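Local structure of cytochrome P450 monooxygenase (Rhodococcus sp. ECU0066, 6KBH) at residues E306-C309 against L314-N317; A288-N293 against M401-F406; A294-L299 against D437-R442. The protein probably catalyses heme-dependent monooxygenation, using electrons that pass through its own FMN and [2Fe-2S] cluster to the P450 heme. All coordinates share one frame; numbering follows the deposited sequence.

Contact 1: E306-C309 against L314-N317; sequences EEIC and LIPN
I308 packs against both L314 and I315, meeting each with a different branch. Its CG1 approaches CD1 of L314 at 4.0 Å, while its CG2 lies 3.6 Å from CG1 of I315, whose side chain runs across it at about a right angle. One torsion sets up this division: with chi1 of -66°, CG1 of I308 lies beside its own backbone N and CG2 is anti to it, leaving one branch for each partner. Beta-branched isoleucine suits a place where two neighbours must be covered at once. L314 reaches back with its other methyl group as well, CD2 standing 4.2 Å from the backbone O of E307. The glutamate, partly exposed, suits its place, for its aliphatic part lies near L314 while its carboxylate turns to a salt bridge with R376. Further out, helix 396-413 packs on both isoleucines, with T411 against I308 and Q404 and E408 against I315; I375 packs on L314. The contact is thus an apolar one of helix 302-310 with the start of helix 315-325, the J and K helices of the cytochrome P450 fold, which pack on the L helix.

Contact 2: A288-N293 against M401-F406; sequences ANASAN and MEIQIF
S291 and I403 are brought together by torsions that turn both side chains into the space between their helices. In S291, chi1 of -51° sets OG beside its own backbone N; in I403, a second bend at chi2 of -66° swings CD1 round to meet the serine. Helix 284-300, the C-terminal part of the P450 helix I, and helix 396-413, the L helix, belong with the D and E helices to the conserved four-helix bundle of the fold. The short segments have axes 10.1 Å apart at their closest, crossing at -36°, with the CA atoms of S291 and I403 separated by 6.0 Å.

Small residues on helix 284-300 are matched by larger ones, I403 and F406, on the L helix. A290 offers only a methyl group, its CB 4.1 Å from CD1 of I403, and it also touches the heme, so one alanine joins the helix interface to the cofactor pocket. S291 is small too, and a buried serine can satisfy its hydroxyl within its own helix: OG is hydrogen-bonded to the carbonyl oxygen of T287, one turn earlier. The partners offered by the L helix can therefore be wholly apolar. I403 sends its CD1 branch against A290 and S291, and F406, about one turn later, sets its flat ring beside the serine. Helix 183-192 covers F406 through V183 and P184, and T160 of helix 153-164 touches it as well, while V319 of helix 315-325 packs on I403. At the ring the serine stands at the edge, near the ring plane, rather than over a face, and its OG lies 3.3 Å from CD2 and 3.5 Å from CE2 of F406.

Contact 3: A294-L299 against D437-R442; sequences ALRLLL and DHVWVR
From R296 to L299 the chain makes almost one turn of helix, whereas V439 to V441 runs extended into strand 440-442, so two helical residues three apart face two residues of the extended segment, two apart. The CA atoms of R296 and V439 are 6.7 Å apart, those of L299 and V441 9.0 Å. The longer leucine spans the larger separation: its CD1 reaches 3.6 Å from CG1 of V441, the two side chains crossing nearly at right angles. At the closer pair, CG2 of V439 lies 4.0 Å from CB of R296 and 4.1 Å from its CG. Arginine suits this place because only its aliphatic base is used; a bend at chi2 of -92° leads the guanidinium away, to a salt bridge with E300. The valines, beta-branched and at ease in extended chain, present compact methyl groups, and L175 and L419 pack on both. Neighbouring strands 172-174 and 418-419 flank 440-442 in a small antiparallel sheet of the P450 domain. Helix and sheet therefore adhere by dispersion and the burial of carbon, while the backbone of V439 and V441 bonds to L175 and V173, not to the helix.

In the fold
Helix 284-300 comes first in the chain and serves two contacts: its residues 288-293 enter contact 2 and the adjoining 294-299 enter contact 3. The start of helix 315-325 then comes back onto the preceding helix 302-310 in contact 1, closing a short loop of four residues. That loop is nested inside both larger ones. Contact 2 closes over 107 residues when helix 396-413 returns to helix 284-300, and contact 3 over 137 when strand 440-442 arrives; their segments alternate, so these two loops cross. Contacts 1 and 2 meet where I315 packs on Q404, contacts 1 and 3 where I308 meets L298. Together they tie the I, J, K and L helices to one another and to a small antiparallel sheet.

Contact 1: E306-C309 against L314-N317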
ATOM      1  N   GLU A 306      -6.505 -20.073   7.253  1.00103.38           N
ATOM      2  CA  GLU A 306      -5.437 -20.760   7.973  1.00106.62           C
ATOM      3  C   GLU A 306      -4.059 -20.326   7.489  1.00104.61           C
ATOM      4  O   GLU A 306      -3.085 -20.398   8.248  1.00 91.66           O
ATOM      5  CB  GLU A 306      -5.600 -22.271   7.821  1.00103.17           C
ATOM      6  CG  GLU A 306      -6.510 -22.910   8.856  1.00105.99           C
ATOM      7  CD  GLU A 306      -6.996 -24.277   8.425  1.00113.73           C
ATOM      8  OE1 GLU A 306      -6.250 -24.965   7.694  1.00116.41           O
ATOM      9  OE2 GLU A 306      -8.121 -24.663   8.806  1.00106.23           O
ATOM     10  N   GLU A 307      -3.955 -19.886   6.234  1.00100.75           N
ATOM     11  CA  GLU A 307      -2.690 -19.358   5.739  1.00100.48           C
ATOM     12  C   GLU A 307      -2.276 -18.119   6.522  1.00105.20           C
ATOM     13  O   GLU A 307      -1.121 -17.993   6.945  1.00102.59           O
ATOM     14  CB  GLU A 307      -2.797 -19.043   4.248  1.00 93.86           C
ATOM     15  CG  GLU A 307      -2.421 -20.203   3.349  1.00103.38           C
ATOM     16  CD  GLU A 307      -2.293 -19.792   1.898  1.00112.19           C
ATOM     17  OE1 GLU A 307      -2.828 -18.725   1.534  1.00119.04           O
ATOM     18  OE2 GLU A 307      -1.657 -20.534   1.120  1.00115.05           O
ATOM     19  N   ILE A 308      -3.213 -17.187   6.721  1.00107.99           N
ATOM     20  CA  ILE A 308      -2.936 -16.014   7.546  1.00104.96           C
ATOM     21  C   ILE A 308      -2.562 -16.438   8.960  1.00102.03           C
ATOM     22  O   ILE A 308      -1.708 -15.819   9.608  1.00103.93           O
ATOM     23  CB  ILE A 308      -4.148 -15.062   7.538  1.00104.04           C
ATOM     24  CG1 ILE A 308      -4.370 -14.485   6.139  1.00 96.46           C
ATOM     25  CG2 ILE A 308      -3.958 -13.939   8.537  1.00101.67           C
ATOM     26  CD1 ILE A 308      -5.563 -13.556   6.050  1.00 98.42           C
ATOM     27  N   CYS A 309      -3.184 -17.511   9.458  1.00104.61           N
ATOM     28  CA  CYS A 309      -2.861 -18.006  10.790  1.00101.28           C
ATOM     29  C   CYS A 309      -1.438 -18.547  10.861  1.00107.62           C
ATOM     30  O   CYS A 309      -0.808 -18.481  11.924  1.00111.11           O
ATOM     31  CB  CYS A 309      -3.861 -19.083  11.204  1.00110.30           C
ATOM     32  SG  CYS A 309      -5.576 -18.507  11.279  1.00110.85           S
ATOM     33  N   LEU A 314       1.353 -11.803   5.488  1.00100.82           N
ATOM     34  CA  LEU A 314       0.497 -11.534   4.342  1.00103.04           C
ATOM     35  C   LEU A 314      -0.780 -10.796   4.715  1.00 91.01           C
ATOM     36  O   LEU A 314      -1.607 -10.538   3.835  1.00 88.63           O
ATOM     37  CB  LEU A 314       0.164 -12.848   3.624  1.00 96.49           C
ATOM     38  CG  LEU A 314      -0.370 -13.998   4.475  1.00101.65           C
ATOM     39  CD1 LEU A 314      -1.246 -14.893   3.652  1.00110.32           C
ATOM     40  CD2 LEU A 314       0.776 -14.797   5.038  1.00 95.24           C
ATOM     41  N   ILE A 315      -0.950 -10.443   5.990  1.00 90.19           N
ATOM     42  CA  ILE A 315      -2.106  -9.643   6.408  1.00 84.46           C
ATOM     43  C   ILE A 315      -2.218  -8.334   5.623  1.00 88.02           C
ATOM     44  O   ILE A 315      -3.324  -8.014   5.156  1.00 87.52           O
ATOM     45  CB  ILE A 315      -2.081  -9.422   7.915  1.00 82.02           C
ATOM     46  CG1 ILE A 315      -2.394 -10.727   8.645  1.00 85.13           C
ATOM     47  CG2 ILE A 315      -3.054  -8.327   8.333  1.00 83.37           C
ATOM     48  CD1 ILE A 315      -2.379 -10.600  10.131  1.00 90.07           C
ATOM     49  N   PRO A 316      -1.151  -7.535   5.453  1.00 95.51           N
ATOM     50  CA  PRO A 316      -1.321  -6.250   4.746  1.00 94.46           C
ATOM     51  C   PRO A 316      -1.966  -6.369   3.373  1.00 88.94           C
ATOM     52  O   PRO A 316      -2.962  -5.687   3.103  1.00 76.56           O
ATOM     53  CB  PRO A 316       0.115  -5.714   4.662  1.00 85.46           C
ATOM     54  CG  PRO A 316       0.803  -6.320   5.818  1.00 90.85           C
ATOM     55  CD  PRO A 316       0.225  -7.689   5.966  1.00 90.08           C
ATOM     56  N   ASN A 317      -1.425  -7.213   2.488  1.00 94.50           N
ATOM     57  CA  ASN A 317      -2.065  -7.385   1.187  1.00 85.87           C
ATOM     58  C   ASN A 317      -3.388  -8.128   1.308  1.00 84.10           C
ATOM     59  O   ASN A 317      -4.286  -7.919   0.484  1.00 78.87           O
ATOM     60  CB  ASN A 317      -1.143  -8.122   0.217  1.00 75.08           C
ATOM     61  CG  ASN A 317      -1.569  -7.942  -1.234  1.00 77.25           C
ATOM     62  OD1 ASN A 317      -2.038  -6.878  -1.627  1.00 71.85           O
ATOM     63  ND2 ASN A 317      -1.429  -8.996  -2.029  1.00 80.42           N
TER

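Contact 2: A288-N293 against M401-F406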
ATOM      1  N   ALA A 288     -15.946  -0.418  10.261  1.00 68.17           N
ATOM      2  CA  ALA A 288     -16.646  -1.561  10.839  1.00 83.47           C
ATOM      3  C   ALA A 288     -17.106  -2.529   9.755  1.00 84.53           C
ATOM      4  O   ALA A 288     -16.827  -3.733   9.821  1.00 85.35           O
ATOM      5  CB  ALA A 288     -17.835  -1.080  11.672  1.00 85.33           C
ATOM      6  N   ASN A 289     -17.805  -2.012   8.740  1.00 80.02           N
ATOM      7  CA  ASN A 289     -18.287  -2.858   7.652  1.00 66.31           C
ATOM      8  C   ASN A 289     -17.139  -3.556   6.936  1.00 75.46           C
ATOM      9  O   ASN A 289     -17.253  -4.732   6.570  1.00 74.17           O
ATOM     10  CB  ASN A 289     -19.109  -2.024   6.671  1.00 70.42           C
ATOM     11  CG  ASN A 289     -20.409  -1.526   7.278  1.00 72.48           C
ATOM     12  OD1 ASN A 289     -21.013  -2.201   8.112  1.00 69.63           O
ATOM     13  ND2 ASN A 289     -20.848  -0.345   6.858  1.00 66.20           N
ATOM     14  N   ALA A 290     -16.022  -2.852   6.730  1.00 84.05           N
ATOM     15  CA  ALA A 290     -14.855  -3.470   6.105  1.00 69.16           C
ATOM     16  C   ALA A 290     -14.336  -4.626   6.945  1.00 69.86           C
ATOM     17  O   ALA A 290     -14.067  -5.716   6.428  1.00 74.89           O
ATOM     18  CB  ALA A 290     -13.757  -2.429   5.890  1.00 68.46           C
ATOM     19  N   SER A 291     -14.181  -4.398   8.250  1.00 77.65           N
ATOM     20  CA  SER A 291     -13.787  -5.462   9.163  1.00 82.37           C
ATOM     21  C   SER A 291     -14.705  -6.666   9.023  1.00 80.28           C
ATOM     22  O   SER A 291     -14.253  -7.795   8.795  1.00 79.44           O
ATOM     23  CB  SER A 291     -13.814  -4.945  10.599  1.00 86.63           C
ATOM     24  OG  SER A 291     -13.094  -3.738  10.754  1.00 87.86           O
ATOM     25  N   ALA A 292     -16.013  -6.430   9.153  1.00 82.16           N
ATOM     26  CA  ALA A 292     -16.984  -7.517   9.114  1.00 71.71           C
ATOM     27  C   ALA A 292     -16.956  -8.242   7.775  1.00 66.73           C
ATOM     28  O   ALA A 292     -16.997  -9.477   7.732  1.00 72.63           O
ATOM     29  CB  ALA A 292     -18.380  -6.974   9.410  1.00 76.74           C
ATOM     30  N   ASN A 293     -16.882  -7.495   6.671  1.00 66.35           N
ATOM     31  CA  ASN A 293     -16.792  -8.130   5.358  1.00 71.24           C
ATOM     32  C   ASN A 293     -15.582  -9.049   5.280  1.00 71.15           C
ATOM     33  O   ASN A 293     -15.701 -10.221   4.904  1.00 77.55           O
ATOM     34  CB  ASN A 293     -16.723  -7.072   4.257  1.00 73.04           C
ATOM     35  CG  ASN A 293     -17.977  -6.237   4.172  1.00 64.79           C
ATOM     36  OD1 ASN A 293     -19.063  -6.696   4.515  1.00 75.92           O
ATOM     37  ND2 ASN A 293     -17.833  -5.003   3.712  1.00 68.82           N
ATOM     38  N   MET A 401      -4.443   0.276   8.755  1.00 76.85           N
ATOM     39  CA  MET A 401      -3.826  -0.163  10.003  1.00 83.20           C
ATOM     40  C   MET A 401      -4.844  -0.870  10.887  1.00 84.76           C
ATOM     41  O   MET A 401      -4.588  -1.962  11.409  1.00 83.78           O
ATOM     42  CB  MET A 401      -3.223   1.039  10.733  1.00 82.07           C
ATOM     43  CG  MET A 401      -2.894   0.770  12.188  1.00 78.00           C
ATOM     44  SD  MET A 401      -2.605   2.250  13.175  1.00 85.06           S
ATOM     45  CE  MET A 401      -1.001   2.750  12.554  1.00 84.90           C
ATOM     46  N   GLU A 402      -6.016  -0.257  11.045  1.00 82.01           N
ATOM     47  CA  GLU A 402      -7.056  -0.785  11.919  1.00 85.24           C
ATOM     48  C   GLU A 402      -7.444  -2.209  11.539  1.00 86.08           C
ATOM     49  O   GLU A 402      -7.536  -3.094  12.399  1.00 81.49           O
ATOM     50  CB  GLU A 402      -8.265   0.131  11.829  1.00 89.39           C
ATOM     51  CG  GLU A 402      -8.926   0.430  13.118  1.00 88.95           C
ATOM     52  CD  GLU A 402      -9.836   1.612  12.981  1.00 87.45           C
ATOM     53  OE1 GLU A 402      -9.697   2.372  12.000  1.00 91.37           O
ATOM     54  OE2 GLU A 402     -10.723   1.755  13.827  1.00 86.98           O
ATOM     55  N   ILE A 403      -7.696  -2.441  10.251  1.00 79.75           N
ATOM     56  CA  ILE A 403      -8.063  -3.775   9.792  1.00 84.73           C
ATOM     57  C   ILE A 403      -6.923  -4.749  10.038  1.00 93.41           C
ATOM     58  O   ILE A 403      -7.130  -5.867  10.531  1.00 93.92           O
ATOM     59  CB  ILE A 403      -8.457  -3.744   8.306  1.00 82.72           C
ATOM     60  CG1 ILE A 403      -9.650  -2.820   8.081  1.00 87.16           C
ATOM     61  CG2 ILE A 403      -8.794  -5.142   7.829  1.00 83.28           C
ATOM     62  CD1 ILE A 403     -10.907  -3.307   8.720  1.00 91.60           C
ATOM     63  N   GLN A 404      -5.700  -4.338   9.695  1.00 93.59           N
ATOM     64  CA  GLN A 404      -4.542  -5.221   9.824  1.00 84.20           C
ATOM     65  C   GLN A 404      -4.371  -5.762  11.238  1.00 85.49           C
ATOM     66  O   GLN A 404      -4.021  -6.928  11.421  1.00 88.16           O
ATOM     67  CB  GLN A 404      -3.280  -4.482   9.390  1.00 88.28           C
ATOM     68  CG  GLN A 404      -2.890  -4.711   7.956  1.00 84.83           C
ATOM     69  CD  GLN A 404      -1.900  -3.681   7.505  1.00 92.30           C
ATOM     70  OE1 GLN A 404      -2.272  -2.552   7.218  1.00 98.75           O
ATOM     71  NE2 GLN A 404      -0.625  -4.046   7.477  1.00 95.74           N
ATOM     72  N   ILE A 405      -4.589  -4.926  12.250  1.00 82.77           N
ATOM     73  CA  ILE A 405      -4.425  -5.369  13.633  1.00 92.44           C
ATOM     74  C   ILE A 405      -5.628  -6.178  14.107  1.00 97.77           C
ATOM     75  O   ILE A 405      -5.467  -7.168  14.835  1.00101.74           O
ATOM     76  CB  ILE A 405      -4.118  -4.176  14.559  1.00 91.45           C
ATOM     77  CG1 ILE A 405      -3.086  -3.266  13.942  1.00103.25           C
ATOM     78  CG2 ILE A 405      -3.546  -4.680  15.855  1.00102.87           C
ATOM     79  CD1 ILE A 405      -3.156  -1.849  14.427  1.00 97.88           C
ATOM     80  N   PHE A 406      -6.837  -5.728  13.771  1.00 94.21           N
ATOM     81  CA  PHE A 406      -8.003  -6.562  14.000  1.00 93.14           C
ATOM     82  C   PHE A 406      -7.741  -7.979  13.513  1.00 93.85           C
ATOM     83  O   PHE A 406      -7.948  -8.961  14.243  1.00 95.61           O
ATOM     84  CB  PHE A 406      -9.236  -6.010  13.278  1.00 89.11           C
ATOM     85  CG  PHE A 406      -9.709  -4.658  13.738  1.00 87.13           C
ATOM     86  CD1 PHE A 406      -9.302  -4.136  14.955  1.00 93.70           C
ATOM     87  CD2 PHE A 406     -10.593  -3.926  12.964  1.00 87.70           C
ATOM     88  CE1 PHE A 406      -9.756  -2.897  15.370  1.00 94.08           C
ATOM     89  CE2 PHE A 406     -11.053  -2.686  13.374  1.00 87.59           C
ATOM     90  CZ  PHE A 406     -10.634  -2.175  14.581  1.00 93.61           C
TER

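Contact 3: A294-L299 against D437-R442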
ATOM      1  N   ALA A 294     -14.405  -8.533   5.647  1.00 77.98           N
ATOM      2  CA  ALA A 294     -13.174  -9.307   5.526  1.00 80.89           C
ATOM      3  C   ALA A 294     -13.230 -10.583   6.355  1.00 76.25           C
ATOM      4  O   ALA A 294     -12.828 -11.655   5.887  1.00 81.42           O
ATOM      5  CB  ALA A 294     -11.977  -8.451   5.935  1.00 76.10           C
ATOM      6  N   LEU A 295     -13.726 -10.492   7.589  1.00 67.56           N
ATOM      7  CA  LEU A 295     -13.827 -11.685   8.422  1.00 79.19           C
ATOM      8  C   LEU A 295     -14.827 -12.686   7.852  1.00 93.79           C
ATOM      9  O   LEU A 295     -14.559 -13.893   7.835  1.00 97.67           O
ATOM     10  CB  LEU A 295     -14.195 -11.291   9.847  1.00 82.28           C
ATOM     11  CG  LEU A 295     -12.956 -11.088  10.715  1.00 80.49           C
ATOM     12  CD1 LEU A 295     -13.296 -10.290  11.951  1.00 82.58           C
ATOM     13  CD2 LEU A 295     -12.358 -12.434  11.079  1.00 87.13           C
ATOM     14  N   ARG A 296     -15.981 -12.213   7.373  1.00 77.24           N
ATOM     15  CA  ARG A 296     -16.904 -13.114   6.688  1.00 83.19           C
ATOM     16  C   ARG A 296     -16.257 -13.695   5.435  1.00 79.97           C
ATOM     17  O   ARG A 296     -16.323 -14.904   5.192  1.00 90.84           O
ATOM     18  CB  ARG A 296     -18.203 -12.379   6.340  1.00 88.79           C
ATOM     19  CG  ARG A 296     -19.386 -13.291   6.014  1.00 91.45           C
ATOM     20  CD  ARG A 296     -19.475 -13.563   4.519  1.00 91.69           C
ATOM     21  NE  ARG A 296     -20.670 -14.311   4.129  1.00104.08           N
ATOM     22  CZ  ARG A 296     -21.663 -13.808   3.402  1.00103.68           C
ATOM     23  NH1 ARG A 296     -21.612 -12.548   2.990  1.00 98.99           N
ATOM     24  NH2 ARG A 296     -22.706 -14.562   3.081  1.00 95.57           N
ATOM     25  N   LEU A 297     -15.610 -12.845   4.634  1.00 75.93           N
ATOM     26  CA  LEU A 297     -14.983 -13.310   3.399  1.00 80.90           C
ATOM     27  C   LEU A 297     -13.899 -14.345   3.677  1.00 89.38           C
ATOM     28  O   LEU A 297     -13.761 -15.325   2.935  1.00 82.34           O
ATOM     29  CB  LEU A 297     -14.406 -12.120   2.637  1.00 76.82           C
ATOM     30  CG  LEU A 297     -13.469 -12.416   1.467  1.00 80.72           C
ATOM     31  CD1 LEU A 297     -14.203 -13.156   0.367  1.00 78.30           C
ATOM     32  CD2 LEU A 297     -12.863 -11.126   0.939  1.00 84.24           C
ATOM     33  N   LEU A 298     -13.113 -14.141   4.737  1.00 92.00           N
ATOM     34  CA  LEU A 298     -12.035 -15.073   5.050  1.00 91.68           C
ATOM     35  C   LEU A 298     -12.581 -16.392   5.582  1.00 96.07           C
ATOM     36  O   LEU A 298     -12.218 -17.465   5.091  1.00102.66           O
ATOM     37  CB  LEU A 298     -11.074 -14.448   6.058  1.00 96.42           C
ATOM     38  CG  LEU A 298      -9.975 -13.568   5.470  1.00 88.08           C
ATOM     39  CD1 LEU A 298      -9.328 -12.767   6.570  1.00 83.80           C
ATOM     40  CD2 LEU A 298      -8.945 -14.416   4.744  1.00 93.79           C
ATOM     41  N   LEU A 299     -13.457 -16.334   6.587  1.00 89.59           N
ATOM     42  CA  LEU A 299     -14.000 -17.561   7.158  1.00 91.77           C
ATOM     43  C   LEU A 299     -14.830 -18.362   6.161  1.00 92.33           C
ATOM     44  O   LEU A 299     -15.226 -19.489   6.482  1.00 99.73           O
ATOM     45  CB  LEU A 299     -14.830 -17.229   8.396  1.00 86.60           C
ATOM     46  CG  LEU A 299     -14.055 -16.537   9.517  1.00 95.75           C
ATOM     47  CD1 LEU A 299     -14.971 -16.205  10.681  1.00 94.64           C
ATOM     48  CD2 LEU A 299     -12.881 -17.395   9.974  1.00 89.15           C
ATOM     49  N   ASP A 437     -25.071  -7.081   9.263  1.00 82.45           N
ATOM     50  CA  ASP A 437     -25.596  -6.764  10.585  1.00 89.70           C
ATOM     51  C   ASP A 437     -24.878  -7.572  11.654  1.00 85.55           C
ATOM     52  O   ASP A 437     -24.624  -7.074  12.757  1.00 75.71           O
ATOM     53  CB  ASP A 437     -27.102  -7.033  10.629  1.00 82.48           C
ATOM     54  CG  ASP A 437     -27.877  -6.142   9.685  1.00 84.67           C
ATOM     55  OD1 ASP A 437     -27.382  -5.041   9.369  1.00 88.18           O
ATOM     56  OD2 ASP A 437     -28.981  -6.541   9.262  1.00 88.76           O
ATOM     57  N   HIS A 438     -24.535  -8.820  11.340  1.00 86.69           N
ATOM     58  CA  HIS A 438     -23.879  -9.700  12.291  1.00 88.42           C
ATOM     59  C   HIS A 438     -22.994 -10.683  11.544  1.00 94.35           C
ATOM     60  O   HIS A 438     -23.279 -11.059  10.404  1.00 92.08           O
ATOM     61  CB  HIS A 438     -24.885 -10.486  13.141  1.00 93.33           C
ATOM     62  CG  HIS A 438     -25.919  -9.632  13.800  1.00 96.00           C
ATOM     63  ND1 HIS A 438     -25.603  -8.665  14.728  1.00 94.05           N
ATOM     64  CD2 HIS A 438     -27.265  -9.595  13.657  1.00 82.87           C
ATOM     65  CE1 HIS A 438     -26.711  -8.070  15.133  1.00 88.53           C
ATOM     66  NE2 HIS A 438     -27.734  -8.616  14.499  1.00 96.10           N
ATOM     67  N   VAL A 439     -21.916 -11.092  12.204  1.00101.27           N
ATOM     68  CA  VAL A 439     -21.158 -12.273  11.816  1.00100.76           C
ATOM     69  C   VAL A 439     -21.013 -13.126  13.074  1.00101.57           C
ATOM     70  O   VAL A 439     -20.534 -12.647  14.108  1.00103.17           O
ATOM     71  CB  VAL A 439     -19.803 -11.916  11.162  1.00 91.87           C
ATOM     72  CG1 VAL A 439     -18.691 -11.689  12.160  1.00 98.08           C
ATOM     73  CG2 VAL A 439     -19.400 -12.972  10.150  1.00 98.00           C
ATOM     74  N   TRP A 440     -21.536 -14.347  13.020  1.00104.51           N
ATOM     75  CA  TRP A 440     -21.605 -15.222  14.183  1.00104.32           C
ATOM     76  C   TRP A 440     -20.528 -16.287  14.048  1.00103.16           C
ATOM     77  O   TRP A 440     -20.484 -17.010  13.047  1.00104.41           O
ATOM     78  CB  TRP A 440     -22.990 -15.857  14.313  1.00102.84           C
ATOM     79  CG  TRP A 440     -24.076 -14.875  14.664  1.00103.70           C
ATOM     80  CD1 TRP A 440     -24.994 -14.328  13.814  1.00100.59           C
ATOM     81  CD2 TRP A 440     -24.353 -14.325  15.961  1.00102.54           C
ATOM     82  NE1 TRP A 440     -25.823 -13.473  14.498  1.00100.15           N
ATOM     83  CE2 TRP A 440     -25.453 -13.453  15.816  1.00 98.34           C
ATOM     84  CE3 TRP A 440     -23.780 -14.484  17.227  1.00100.56           C
ATOM     85  CZ2 TRP A 440     -25.989 -12.743  16.891  1.00 93.74           C
ATOM     86  CZ3 TRP A 440     -24.318 -13.780  18.293  1.00 97.65           C
ATOM     87  CH2 TRP A 440     -25.409 -12.919  18.117  1.00 93.73           C
ATOM     88  N   VAL A 441     -19.660 -16.379  15.050  1.00105.59           N
ATOM     89  CA  VAL A 441     -18.485 -17.236  14.980  1.00110.26           C
ATOM     90  C   VAL A 441     -18.421 -18.115  16.219  1.00108.77           C
ATOM     91  O   VAL A 441     -18.686 -17.661  17.339  1.00103.73           O
ATOM     92  CB  VAL A 441     -17.191 -16.410  14.826  1.00104.67           C
ATOM     93  CG1 VAL A 441     -17.191 -15.677  13.496  1.00109.84           C
ATOM     94  CG2 VAL A 441     -17.050 -15.429  15.964  1.00101.30           C
ATOM     95  N   ARG A 442     -18.083 -19.380  16.007  1.00110.85           N
ATOM     96  CA  ARG A 442     -17.821 -20.336  17.068  1.00116.66           C
ATOM     97  C   ARG A 442     -16.328 -20.640  17.124  1.00114.42           C
ATOM     98  O   ARG A 442     -15.595 -20.434  16.154  1.00114.04           O
ATOM     99  CB  ARG A 442     -18.607 -21.633  16.844  1.00113.11           C
ATOM    100  CG  ARG A 442     -18.023 -22.461  15.719  1.00117.85           C
ATOM    101  CD  ARG A 442     -18.493 -23.906  15.689  1.00117.44           C
ATOM    102  NE  ARG A 442     -19.940 -24.039  15.777  1.00120.27           N
ATOM    103  CZ  ARG A 442     -20.682 -24.656  14.863  1.00118.99           C
ATOM    104  NH1 ARG A 442     -20.110 -25.182  13.787  1.00114.91           N
ATOM    105  NH2 ARG A 442     -21.995 -24.739  15.019  1.00102.01           N
TER